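Long-range contacts in Rod shape determining protein RodA (Thermus thermophilus, PDB 6BAR), which probably polymerises lipid-linked disaccharide-pentapeptide units into peptidoglycan during cell wall elongation, acting as a glycosyltransferase embedded in the membrane: residues A[44-49]-A[337-342]; A[164-169]-A[296-301]; A[254-259]-A[332-337]; A[283-288]-A[302-307]. One frame throughout, in Å; residues are numbered along the deposited sequence.

Interaction 1 of 4, residues A[44-49]-A[337-342]; sequences SVALGL and SSLIAT. With OLC ((2R)-2,3-dihydroxypropyl (9Z)-octadec-9-enoate), chain C.
I340 lays its CG1-CD1 branch across the turn of helix 39-56 that runs from A46 to L49. CG1 lies beside A46 O, and CD1 continues past it to L49 CB, 3.6 Å away. This reach follows from the torsions: CG1 stands anti to the carbonyl carbon (chi1 -72°) and the branch is extended beyond it, which sends CD1 toward helix 39-56 and leaves CG2 on the lipid side. A leucine branch completes the seam, L339 CD2 lying 3.8 Å from L47 CB and close against the backbone at L47 N. The small A46 sits between these two neighbours, its CB 4.1 Å from I340 CG1. On a further side of helix 336-354 runs a bound monoolein, whose C3 is 4.0 Å from I340 CG2 and whose C7 is 3.7 Å from A341 CB. L47 also packs on V23 and F27 of helix 13-30. No hydrogen bond crosses the seam. The segment axes approach to 8.4 Å and are inclined by only 17°, the nearly parallel packing of predicted transmembrane helices in the multi-helix fold of a SEDS protein, with a lipid chain along the flank.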
loop_
_atom_site.group_PDB
_atom_site.type_symbol
_atom_site.label_atom_id
_atom_site.label_comp_id
_atom_site.label_asym_id
_atom_site.label_seq_id
_atom_site.Cartn_x
_atom_site.Cartn_y
_atom_site.Cartn_z
ATOM N N SER A 44 10.787 10.275 11.836
ATOM C CA SER A 44 10.398 9.886 13.185
ATOM C C SER A 44 9.035 10.472 13.546
ATOM O O SER A 44 8.181 9.775 14.113
ATOM C CB SER A 44 11.472 10.307 14.185
ATOM O OG SER A 44 12.625 9.488 14.045
ATOM N N VAL A 45 8.800 11.739 13.195
ATOM C CA VAL A 45 7.492 12.342 13.439
ATOM C C VAL A 45 6.426 11.644 12.605
ATOM O O VAL A 45 5.284 11.468 13.048
ATOM C CB VAL A 45 7.534 13.858 13.166
ATOM C CG1 VAL A 45 6.132 14.450 13.231
ATOM C CG2 VAL A 45 8.441 14.540 14.169
ATOM N N ALA A 46 6.779 11.233 11.387
ATOM C CA ALA A 46 5.846 10.443 10.592
ATOM C C ALA A 46 5.500 9.131 11.284
ATOM O O ALA A 46 4.342 8.715 11.274
ATOM C CB ALA A 46 6.416 10.178 9.204
ATOM N N LEU A 47 6.486 8.451 11.873
ATOM C CA LEU A 47 6.181 7.204 12.575
ATOM C C LEU A 47 5.254 7.461 13.751
ATOM O O LEU A 47 4.304 6.704 13.980
ATOM C CB LEU A 47 7.462 6.515 13.059
ATOM C CG LEU A 47 7.296 5.253 13.931
ATOM C CD1 LEU A 47 6.769 4.053 13.143
ATOM C CD2 LEU A 47 8.600 4.898 14.628
ATOM N N GLY A 48 5.531 8.515 14.518
ATOM C CA GLY A 48 4.632 8.874 15.602
ATOM C C GLY A 48 3.214 9.101 15.115
ATOM O O GLY A 48 2.260 8.536 15.653
ATOM N N LEU A 49 3.063 9.930 14.077
ATOM C CA LEU A 49 1.751 10.165 13.478
ATOM C C LEU A 49 1.124 8.874 12.974
ATOM O O LEU A 49 -0.090 8.687 13.080
ATOM C CB LEU A 49 1.867 11.160 12.330
ATOM C CG LEU A 49 2.254 12.574 12.712
ATOM C CD1 LEU A 49 2.414 13.391 11.452
ATOM C CD2 LEU A 49 1.183 13.155 13.619
ATOM N N SER A 337 4.730 10.252 4.255
ATOM C CA SER A 337 3.369 9.924 3.855
ATOM C C SER A 337 3.205 8.431 3.611
ATOM O O SER A 337 2.186 7.851 3.994
ATOM C CB SER A 337 2.989 10.700 2.601
ATOM O OG SER A 337 3.169 9.891 1.448
ATOM N N SER A 338 4.174 7.793 2.946
ATOM C CA SER A 338 4.052 6.361 2.690
ATOM C C SER A 338 4.044 5.576 3.993
ATOM O O SER A 338 3.242 4.654 4.166
ATOM C CB SER A 338 5.181 5.878 1.786
ATOM O OG SER A 338 5.043 4.489 1.529
ATOM N N LEU A 339 4.931 5.933 4.922
ATOM C CA LEU A 339 4.928 5.307 6.238
ATOM C C LEU A 339 3.577 5.468 6.926
ATOM O O LEU A 339 2.981 4.487 7.388
ATOM C CB LEU A 339 6.029 5.917 7.095
ATOM C CG LEU A 339 6.283 5.175 8.392
ATOM C CD1 LEU A 339 6.889 3.822 8.065
ATOM C CD2 LEU A 339 7.207 5.997 9.256
ATOM N N ILE A 340 3.088 6.710 7.016
ATOM C CA ILE A 340 1.823 6.957 7.701
ATOM C C ILE A 340 0.689 6.186 7.034
ATOM O O ILE A 340 -0.132 5.561 7.713
ATOM C CB ILE A 340 1.530 8.466 7.756
ATOM C CG1 ILE A 340 2.469 9.147 8.750
ATOM C CG2 ILE A 340 0.085 8.712 8.147
ATOM C CD1 ILE A 340 2.315 10.650 8.803
ATOM N N ALA A 341 0.641 6.192 5.702
ATOM C CA ALA A 341 -0.452 5.534 4.997
ATOM C C ALA A 341 -0.371 4.019 5.127
ATOM O O ALA A 341 -1.402 3.346 5.251
ATOM C CB ALA A 341 -0.447 5.940 3.528
ATOM N N THR A 342 0.839 3.456 5.091
ATOM C CA THR A 342 0.979 2.018 5.288
ATOM C C THR A 342 0.559 1.627 6.693
ATOM O O THR A 342 -0.110 0.607 6.889
ATOM C CB THR A 342 2.419 1.572 5.026
ATOM O OG1 THR A 342 2.844 2.044 3.744
ATOM C CG2 THR A 342 2.510 0.051 5.050
HETATM C C10 OLC C . -6.311 6.803 5.137
HETATM C C9 OLC C . -4.970 6.866 5.022
HETATM C C8 OLC C . -4.328 7.912 4.133
HETATM C C24 OLC C . 4.752 14.841 6.950
HETATM C C7 OLC C . -2.997 8.341 4.719
HETATM C C6 OLC C . -2.641 9.725 4.217
HETATM C C5 OLC C . -1.261 9.733 3.596
HETATM C C4 OLC C . -0.614 11.085 3.818
HETATM C C3 OLC C . -0.547 11.389 5.302
HETATM C C2 OLC C . 0.566 12.384 5.572
HETATM C C21 OLC C . 2.317 14.420 6.609
HETATM C C1 OLC C . 0.127 13.465 6.542
HETATM C C22 OLC C . 3.405 14.710 7.627
HETATM O O19 OLC C . -1.055 13.720 6.687
HETATM O O25 OLC C . 5.767 14.381 7.816
HETATM O O23 OLC C . 3.113 15.908 8.308
HETATM O O20 OLC C . 1.094 14.177 7.280
#

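Interaction 2 of 4, residues A[164-169]-A[296-301]; sequences FVVVFV and DRLFLS
L298 and V166 face one another where two predicted transmembrane helices of the SEDS fold, 153-170 and 294-319, pack with opposed directions. Their segment axes make an angle of 143° and come within 8.8 Å, and the CA atoms of this pair are 5.4 Å apart, close enough for side chains to meet the opposite backbone as well as each other.

The first kind of contact is purely apolar. The two methyls of L298 divide the work: CD1 meets V166 CG1 at 4.3 Å, and CD2 turns to V169 CG1 at a similar range. With CG anti to the carbonyl carbon (chi1 -65°), the leucine fork is directed into the interface between these valines.

The second kind sets methyls beside carbonyl oxygens. L298 CD2 is 3.7 Å from V166 O, and V166 CG2 is likewise 3.7 Å from L298 O. V165 CG1 adds a third such approach, 3.4 Å from S301 O. These are van der Waals contacts, not hydrogen bonds.

Around the pair, V166 also touches L115 and L118 of helix 106-121, and L298 touches L122, which places the L298-V166 part of the seam inside the bundle, while V169 lies at its surface edge.

The one side-chain hydroxyl at the seam, that of S301, is turned back toward its own helix and meets V169 only by OG lying 4.2 Å from the methyl CG2.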
loop_
_atom_site.group_PDB
_atom_site.type_symbol
_atom_site.label_atom_id
_atom_site.label_comp_id
_atom_site.label_asym_id
_atom_site.label_seq_id
_atom_site.Cartn_x
_atom_site.Cartn_y
_atom_site.Cartn_z
ATOM N N PHE A 164 -6.885 -6.512 -9.621
ATOM C CA PHE A 164 -6.687 -7.847 -10.167
ATOM C C PHE A 164 -6.766 -8.895 -9.069
ATOM O O PHE A 164 -7.402 -9.938 -9.235
ATOM C CB PHE A 164 -5.345 -7.952 -10.889
ATOM C CG PHE A 164 -4.826 -9.363 -10.972
ATOM C CD1 PHE A 164 -5.356 -10.259 -11.887
ATOM C CD2 PHE A 164 -3.826 -9.801 -10.118
ATOM C CE1 PHE A 164 -4.894 -11.563 -11.951
ATOM C CE2 PHE A 164 -3.360 -11.102 -10.178
ATOM C CZ PHE A 164 -3.895 -11.982 -11.097
ATOM N N VAL A 165 -6.105 -8.645 -7.942
ATOM C CA VAL A 165 -6.070 -9.650 -6.880
ATOM C C VAL A 165 -7.471 -9.867 -6.314
ATOM O O VAL A 165 -7.909 -11.007 -6.104
ATOM C CB VAL A 165 -5.061 -9.246 -5.790
ATOM C CG1 VAL A 165 -5.097 -10.218 -4.631
ATOM C CG2 VAL A 165 -3.657 -9.185 -6.376
ATOM N N VAL A 166 -8.200 -8.773 -6.079
ATOM C CA VAL A 166 -9.571 -8.866 -5.568
ATOM C C VAL A 166 -10.438 -9.682 -6.518
ATOM O O VAL A 166 -11.142 -10.617 -6.109
ATOM C CB VAL A 166 -10.160 -7.460 -5.350
ATOM C CG1 VAL A 166 -11.668 -7.529 -5.094
ATOM C CG2 VAL A 166 -9.443 -6.755 -4.219
ATOM N N VAL A 167 -10.404 -9.333 -7.804
ATOM C CA VAL A 167 -11.201 -10.046 -8.791
ATOM C C VAL A 167 -10.788 -11.517 -8.866
ATOM O O VAL A 167 -11.642 -12.409 -8.863
ATOM C CB VAL A 167 -11.096 -9.328 -10.152
ATOM C CG1 VAL A 167 -11.471 -10.249 -11.294
ATOM C CG2 VAL A 167 -11.981 -8.076 -10.162
ATOM N N PHE A 168 -9.481 -11.801 -8.900
ATOM C CA PHE A 168 -9.025 -13.179 -9.077
ATOM C C PHE A 168 -9.425 -14.049 -7.896
ATOM O O PHE A 168 -9.916 -15.168 -8.081
ATOM C CB PHE A 168 -7.506 -13.229 -9.280
ATOM C CG PHE A 168 -6.940 -14.634 -9.316
ATOM C CD1 PHE A 168 -6.903 -15.353 -10.503
ATOM C CD2 PHE A 168 -6.454 -15.235 -8.161
ATOM C CE1 PHE A 168 -6.392 -16.643 -10.538
ATOM C CE2 PHE A 168 -5.945 -16.524 -8.189
ATOM C CZ PHE A 168 -5.913 -17.229 -9.377
ATOM N N VAL A 169 -9.205 -13.561 -6.673
ATOM C CA VAL A 169 -9.616 -14.311 -5.491
ATOM C C VAL A 169 -11.132 -14.462 -5.449
ATOM O O VAL A 169 -11.647 -15.498 -5.009
ATOM C CB VAL A 169 -9.070 -13.631 -4.220
ATOM C CG1 VAL A 169 -9.562 -14.336 -2.966
ATOM C CG2 VAL A 169 -7.554 -13.603 -4.251
ATOM N N ASP A 296 -14.400 -9.207 3.734
ATOM C CA ASP A 296 -13.140 -9.093 4.460
ATOM C C ASP A 296 -12.031 -9.871 3.768
ATOM O O ASP A 296 -10.906 -9.374 3.642
ATOM C CB ASP A 296 -13.300 -9.568 5.903
ATOM C CG ASP A 296 -14.131 -8.618 6.732
ATOM O OD1 ASP A 296 -14.958 -7.895 6.138
ATOM O OD2 ASP A 296 -13.946 -8.583 7.968
ATOM N N ARG A 297 -12.314 -11.107 3.352
ATOM C CA ARG A 297 -11.327 -11.863 2.589
ATOM C C ARG A 297 -10.818 -11.040 1.414
ATOM O O ARG A 297 -9.604 -10.894 1.220
ATOM C CB ARG A 297 -11.928 -13.184 2.107
ATOM N N LEU A 298 -11.743 -10.461 0.642
ATOM C CA LEU A 298 -11.358 -9.662 -0.516
ATOM C C LEU A 298 -10.515 -8.459 -0.115
ATOM O O LEU A 298 -9.501 -8.168 -0.755
ATOM C CB LEU A 298 -12.600 -9.208 -1.282
ATOM C CG LEU A 298 -13.437 -10.311 -1.923
ATOM C CD1 LEU A 298 -14.526 -9.690 -2.775
ATOM C CD2 LEU A 298 -12.562 -11.250 -2.743
ATOM N N PHE A 299 -10.919 -7.745 0.936
ATOM C CA PHE A 299 -10.196 -6.545 1.348
ATOM C C PHE A 299 -8.775 -6.879 1.797
ATOM O O PHE A 299 -7.803 -6.253 1.343
ATOM C CB PHE A 299 -10.989 -5.837 2.454
ATOM C CG PHE A 299 -10.278 -4.670 3.080
ATOM C CD1 PHE A 299 -10.040 -3.503 2.363
ATOM C CD2 PHE A 299 -9.875 -4.728 4.402
ATOM C CE1 PHE A 299 -9.389 -2.424 2.954
ATOM C CE2 PHE A 299 -9.231 -3.656 5.001
ATOM C CZ PHE A 299 -8.986 -2.503 4.276
ATOM N N LEU A 300 -8.635 -7.876 2.676
ATOM C CA LEU A 300 -7.311 -8.288 3.140
ATOM C C LEU A 300 -6.425 -8.732 1.983
ATOM O O LEU A 300 -5.237 -8.381 1.934
ATOM C CB LEU A 300 -7.436 -9.414 4.170
ATOM C CG LEU A 300 -7.623 -8.987 5.630
ATOM C CD1 LEU A 300 -9.011 -8.447 5.876
ATOM C CD2 LEU A 300 -7.295 -10.100 6.617
ATOM N N SER A 301 -6.979 -9.505 1.040
ATOM C CA SER A 301 -6.155 -10.001 -0.057
ATOM C C SER A 301 -5.758 -8.879 -1.010
ATOM O O SER A 301 -4.628 -8.864 -1.512
ATOM C CB SER A 301 -6.877 -11.121 -0.806
ATOM O OG SER A 301 -8.129 -10.689 -1.312
#

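Interaction 3 of 4, residues A[254-259]-A[332-337]; sequences TDFVFS and FSYGGS
V257 fits its two methyls against the chain just before helix 336-354. The apolar contacts come first. Its CG2 is 3.7 Å from Y334 CB, and the two side chains cross at about a right angle; the other methyl, CG1, faces F332 and lies 4.3 Å from CE2 of that ring. F256 reinforces the first of these: V257 CG2 lies over the centre of its ring face, 3.8 Å above the plane, and F256 CZ reaches Y334 CB at 4.1 Å. With CG anti to the backbone N (chi1 172°), the phenol of Y334 is carried away from this meeting point, which therefore involves CB rather than the hydroxyl.

V257 also packs on backbone atoms, CG2 lying 3.6 Å from Y334 N. No hydrogen bond links the segments, and S333 OG stands 3.8 Å from T254 O. Within its own segment S259 OG donates to D255 O at 2.8 Å; this oxygen also accepts from the backbone N of S259, and two donors grip it.

G335 occupies the N-cap of helix 336-354, with backbone angles that call for glycine. Helix 13-30 flanks the contact: N29 donates to V257 O, and L30 touches both V257 and Y334. Y334 also leans on helix 39-56, whereas F332 meets W261 edge-to-face and packs on L273 and Y277 of helix 266-288.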
loop_
_atom_site.group_PDB
_atom_site.type_symbol
_atom_site.label_atom_id
_atom_site.label_comp_id
_atom_site.label_asym_id
_atom_site.label_seq_id
_atom_site.Cartn_x
_atom_site.Cartn_y
_atom_site.Cartn_z
ATOM N N THR A 254 15.379 7.713 -5.613
ATOM C CA THR A 254 14.345 7.174 -4.731
ATOM C C THR A 254 14.840 5.941 -3.984
ATOM O O THR A 254 14.419 5.693 -2.847
ATOM C CB THR A 254 13.076 6.834 -5.521
ATOM O OG1 THR A 254 12.749 7.908 -6.410
ATOM C CG2 THR A 254 11.898 6.613 -4.573
ATOM N N ASP A 255 15.741 5.166 -4.602
ATOM C CA ASP A 255 16.299 3.956 -4.009
ATOM C C ASP A 255 17.548 4.226 -3.169
ATOM O O ASP A 255 18.365 3.312 -2.978
ATOM C CB ASP A 255 16.595 2.917 -5.100
ATOM C CG ASP A 255 17.462 3.465 -6.241
ATOM O OD1 ASP A 255 18.659 3.758 -6.016
ATOM O OD2 ASP A 255 16.951 3.580 -7.377
ATOM N N PHE A 256 17.713 5.447 -2.641
ATOM C CA PHE A 256 18.896 5.776 -1.849
ATOM C C PHE A 256 18.851 5.182 -0.448
ATOM O O PHE A 256 19.810 5.358 0.312
ATOM C CB PHE A 256 19.100 7.302 -1.783
ATOM C CG PHE A 256 18.265 8.020 -0.736
ATOM C CD1 PHE A 256 16.909 8.240 -0.924
ATOM C CD2 PHE A 256 18.860 8.536 0.408
ATOM C CE1 PHE A 256 16.158 8.924 0.023
ATOM C CE2 PHE A 256 18.113 9.220 1.359
ATOM C CZ PHE A 256 16.763 9.414 1.165
ATOM N N VAL A 257 17.780 4.466 -0.107
ATOM C CA VAL A 257 17.651 3.778 1.171
ATOM C C VAL A 257 17.903 2.292 0.952
ATOM O O VAL A 257 18.390 1.592 1.847
ATOM C CB VAL A 257 16.265 4.033 1.792
ATOM C CG1 VAL A 257 16.204 3.502 3.222
ATOM C CG2 VAL A 257 15.935 5.515 1.745
ATOM N N PHE A 258 17.587 1.802 -0.246
ATOM C CA PHE A 258 17.736 0.382 -0.530
ATOM C C PHE A 258 19.045 0.057 -1.243
ATOM O O PHE A 258 19.613 -1.022 -1.027
ATOM C CB PHE A 258 16.554 -0.115 -1.359
ATOM C CG PHE A 258 16.642 -1.569 -1.713
ATOM C CD1 PHE A 258 16.271 -2.544 -0.800
ATOM C CD2 PHE A 258 17.103 -1.963 -2.957
ATOM C CE1 PHE A 258 16.358 -3.880 -1.124
ATOM C CE2 PHE A 258 17.191 -3.294 -3.285
ATOM C CZ PHE A 258 16.818 -4.255 -2.370
ATOM N N SER A 259 19.534 0.961 -2.099
ATOM C CA SER A 259 20.813 0.732 -2.762
ATOM C C SER A 259 21.963 0.710 -1.764
ATOM O O SER A 259 22.979 0.047 -2.014
ATOM C CB SER A 259 21.053 1.807 -3.833
ATOM O OG SER A 259 21.179 3.099 -3.259
ATOM N N PHE A 332 9.796 0.703 4.882
ATOM C CA PHE A 332 11.254 0.647 4.866
ATOM C C PHE A 332 11.899 1.860 4.213
ATOM O O PHE A 332 12.815 2.460 4.787
ATOM C CB PHE A 332 11.721 -0.628 4.148
ATOM C CG PHE A 332 13.202 -0.864 4.236
ATOM C CD1 PHE A 332 13.758 -1.409 5.383
ATOM C CD2 PHE A 332 14.041 -0.545 3.173
ATOM C CE1 PHE A 332 15.119 -1.626 5.473
ATOM C CE2 PHE A 332 15.405 -0.763 3.253
ATOM C CZ PHE A 332 15.946 -1.304 4.406
ATOM N N SER A 333 11.466 2.229 3.012
ATOM C CA SER A 333 12.088 3.346 2.320
ATOM C C SER A 333 11.680 4.672 2.957
ATOM O O SER A 333 10.706 4.759 3.714
ATOM C CB SER A 333 11.712 3.335 0.837
ATOM O OG SER A 333 12.387 4.364 0.132
ATOM N N TYR A 334 12.445 5.714 2.637
ATOM C CA TYR A 334 12.209 7.036 3.206
ATOM C C TYR A 334 10.956 7.667 2.611
ATOM O O TYR A 334 10.697 7.559 1.409
ATOM C CB TYR A 334 13.414 7.949 2.960
ATOM C CG TYR A 334 13.152 9.381 3.356
ATOM C CD1 TYR A 334 13.213 9.774 4.688
ATOM C CD2 TYR A 334 12.818 10.334 2.405
ATOM C CE1 TYR A 334 12.962 11.079 5.061
ATOM C CE2 TYR A 334 12.561 11.640 2.768
ATOM C CZ TYR A 334 12.636 12.007 4.098
ATOM O OH TYR A 334 12.386 13.308 4.465
ATOM N N GLY A 335 10.182 8.342 3.463
ATOM C CA GLY A 335 8.923 8.932 3.045
ATOM C C GLY A 335 7.875 8.938 4.139
ATOM O O GLY A 335 7.370 7.882 4.534
ATOM N N GLY A 336 7.532 10.130 4.629
ATOM C CA GLY A 336 6.630 10.216 5.769
ATOM C C GLY A 336 5.201 9.839 5.432
ATOM O O GLY A 336 4.518 9.178 6.221
ATOM N N SER A 337 4.730 10.252 4.255
ATOM C CA SER A 337 3.369 9.924 3.855
ATOM C C SER A 337 3.205 8.431 3.611
ATOM O O SER A 337 2.186 7.851 3.994
ATOM C CB SER A 337 2.989 10.700 2.601
ATOM O OG SER A 337 3.169 9.891 1.448
#

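Interaction 4 of 4, residues A[283-288]-A[302-307]; sequences RLFALA and GFAGML
A304 is the small bump of this contact, and L284 and F285 together make the hollow that receives it. Its CB lies over one face of the F285 ring, 3.9 Å from the centroid and 26° off the ring normal, a CH-pi contact offset toward the rim. On the leucine side the same methyl is 3.6 Å from L284 CB. F285 reaches this place because CG is anti to the carbonyl carbon (chi1 -80°), which sends the ring across toward helix 294-319. There G305 has no side chain to meet it, and F285 CZ comes to 4.3 Å from G305 N.

L284 is in turn a larger bump. Its CD1 passes beside A304, approaches the edge of the F303 ring near its plane, 4.5 Å from F303 CD2, and ends 4.3 Å from L307 CD1. The segments run antiparallel, their axes 166° apart in direction and 9.3 Å at closest approach, as expected of a helical hairpin made by consecutive helices. L284 touches L15 of helix 13-30 as well, and F303 continues to L112 and L346.

With no hydrogen bond or salt bridge across it, the contact depends on dispersion and complementary shape, with the CH-pi contact over the F285 face adding a weak directional preference.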
loop_
_atom_site.group_PDB
_atom_site.type_symbol
_atom_site.label_atom_id
_atom_site.label_comp_id
_atom_site.label_asym_id
_atom_site.label_seq_id
_atom_site.Cartn_x
_atom_site.Cartn_y
_atom_site.Cartn_z
ATOM N N ARG A 283 1.473 -13.779 6.430
ATOM C CA ARG A 283 0.535 -13.546 7.523
ATOM C C ARG A 283 -0.695 -12.789 7.043
ATOM O O ARG A 283 -1.804 -13.038 7.525
ATOM C CB ARG A 283 1.214 -12.800 8.670
ATOM C CG ARG A 283 1.738 -13.712 9.787
ATOM C CD ARG A 283 0.642 -14.613 10.358
ATOM N NE ARG A 283 1.150 -15.567 11.348
ATOM C CZ ARG A 283 1.122 -15.375 12.664
ATOM N NH1 ARG A 283 1.604 -16.299 13.488
ATOM N NH2 ARG A 283 0.611 -14.260 13.161
ATOM N N LEU A 284 -0.529 -11.876 6.082
ATOM C CA LEU A 284 -1.690 -11.183 5.524
ATOM C C LEU A 284 -2.631 -12.156 4.819
ATOM O O LEU A 284 -3.844 -12.149 5.059
ATOM C CB LEU A 284 -1.242 -10.081 4.562
ATOM C CG LEU A 284 -0.708 -8.800 5.205
ATOM C CD1 LEU A 284 -0.189 -7.842 4.152
ATOM C CD2 LEU A 284 -1.797 -8.143 6.039
ATOM N N PHE A 285 -2.091 -13.008 3.946
ATOM C CA PHE A 285 -2.947 -13.971 3.260
ATOM C C PHE A 285 -3.478 -15.054 4.201
ATOM O O PHE A 285 -4.517 -15.654 3.910
ATOM C CB PHE A 285 -2.195 -14.586 2.075
ATOM C CG PHE A 285 -2.181 -13.708 0.846
ATOM C CD1 PHE A 285 -3.248 -12.864 0.569
ATOM C CD2 PHE A 285 -1.107 -13.723 -0.030
ATOM C CE1 PHE A 285 -3.243 -12.056 -0.560
ATOM C CE2 PHE A 285 -1.098 -12.917 -1.160
ATOM C CZ PHE A 285 -2.167 -12.082 -1.424
ATOM N N ALA A 286 -2.805 -15.304 5.327
ATOM C CA ALA A 286 -3.331 -16.226 6.327
ATOM C C ALA A 286 -4.494 -15.603 7.086
ATOM O O ALA A 286 -5.498 -16.271 7.350
ATOM C CB ALA A 286 -2.228 -16.645 7.303
ATOM N N LEU A 287 -4.369 -14.327 7.457
ATOM C CA LEU A 287 -5.498 -13.626 8.051
ATOM C C LEU A 287 -6.646 -13.504 7.062
ATOM O O LEU A 287 -7.814 -13.512 7.469
ATOM C CB LEU A 287 -5.066 -12.246 8.547
ATOM C CG LEU A 287 -3.958 -12.223 9.608
ATOM C CD1 LEU A 287 -3.899 -10.859 10.268
ATOM C CD2 LEU A 287 -4.135 -13.330 10.643
ATOM N N ALA A 288 -6.333 -13.436 5.764
ATOM C CA ALA A 288 -7.358 -13.246 4.740
ATOM C C ALA A 288 -8.314 -14.434 4.675
ATOM O O ALA A 288 -9.540 -14.262 4.730
ATOM C CB ALA A 288 -6.696 -13.007 3.383
ATOM N N GLY A 302 -6.666 -7.931 -1.268
ATOM C CA GLY A 302 -6.305 -6.778 -2.081
ATOM C C GLY A 302 -5.188 -5.967 -1.455
ATOM O O GLY A 302 -4.238 -5.560 -2.139
ATOM N N PHE A 303 -5.271 -5.746 -0.141
ATOM C CA PHE A 303 -4.218 -5.010 0.553
ATOM C C PHE A 303 -2.872 -5.722 0.430
ATOM O O PHE A 303 -1.854 -5.106 0.076
ATOM C CB PHE A 303 -4.598 -4.820 2.023
ATOM C CG PHE A 303 -3.777 -3.785 2.731
ATOM C CD1 PHE A 303 -4.175 -2.459 2.744
ATOM C CD2 PHE A 303 -2.608 -4.135 3.387
ATOM C CE1 PHE A 303 -3.420 -1.501 3.396
ATOM C CE2 PHE A 303 -1.851 -3.182 4.047
ATOM C CZ PHE A 303 -2.256 -1.865 4.051
ATOM N N ALA A 304 -2.854 -7.028 0.722
ATOM C CA ALA A 304 -1.611 -7.792 0.625
ATOM C C ALA A 304 -1.058 -7.774 -0.793
ATOM O O ALA A 304 0.162 -7.696 -0.989
ATOM C CB ALA A 304 -1.834 -9.232 1.088
ATOM N N GLY A 305 -1.940 -7.850 -1.793
ATOM C CA GLY A 305 -1.487 -7.767 -3.170
ATOM C C GLY A 305 -0.791 -6.454 -3.469
ATOM O O GLY A 305 0.312 -6.433 -4.011
ATOM N N MET A 306 -1.433 -5.339 -3.119
ATOM C CA MET A 306 -0.819 -4.039 -3.370
ATOM C C MET A 306 0.541 -3.923 -2.686
ATOM O O MET A 306 1.513 -3.421 -3.276
ATOM C CB MET A 306 -1.761 -2.931 -2.904
ATOM C CG MET A 306 -3.003 -2.797 -3.766
ATOM S SD MET A 306 -4.035 -1.394 -3.301
ATOM C CE MET A 306 -5.081 -1.276 -4.748
ATOM N N LEU A 307 0.634 -4.397 -1.443
ATOM C CA LEU A 307 1.894 -4.295 -0.711
ATOM C C LEU A 307 2.993 -5.118 -1.383
ATOM O O LEU A 307 4.077 -4.599 -1.712
ATOM C CB LEU A 307 1.672 -4.743 0.732
ATOM C CG LEU A 307 2.543 -4.118 1.814
ATOM C CD1 LEU A 307 1.820 -4.196 3.140
ATOM C CD2 LEU A 307 3.871 -4.843 1.895
#

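Overall arrangement
The contacts form two touching pairs; interaction 2 lies on the opposite side of the chain's centre from interactions 1 and 3. Interactions 1 and 3 meet on helix 336-354, share S337 and touch where A46 CB lies 3.4 Å from G336 CA. Interactions 2 and 4 use successive turns of helix 294-319; their centres are 8 Å apart, and L300 CD2 and S301 CA pack against L287 C and F285 CE1, respectively. Interactions 2 and 3 are the most distant pair, about 27 Å between centres. Between the pairs, interactions 1 and 4 approach to about 4 Å at their nearest atoms without touching. Monoolein lies directly beside interaction 1, whereas at interaction 4 the F303 side chain stays about 9 Å from bound lipid.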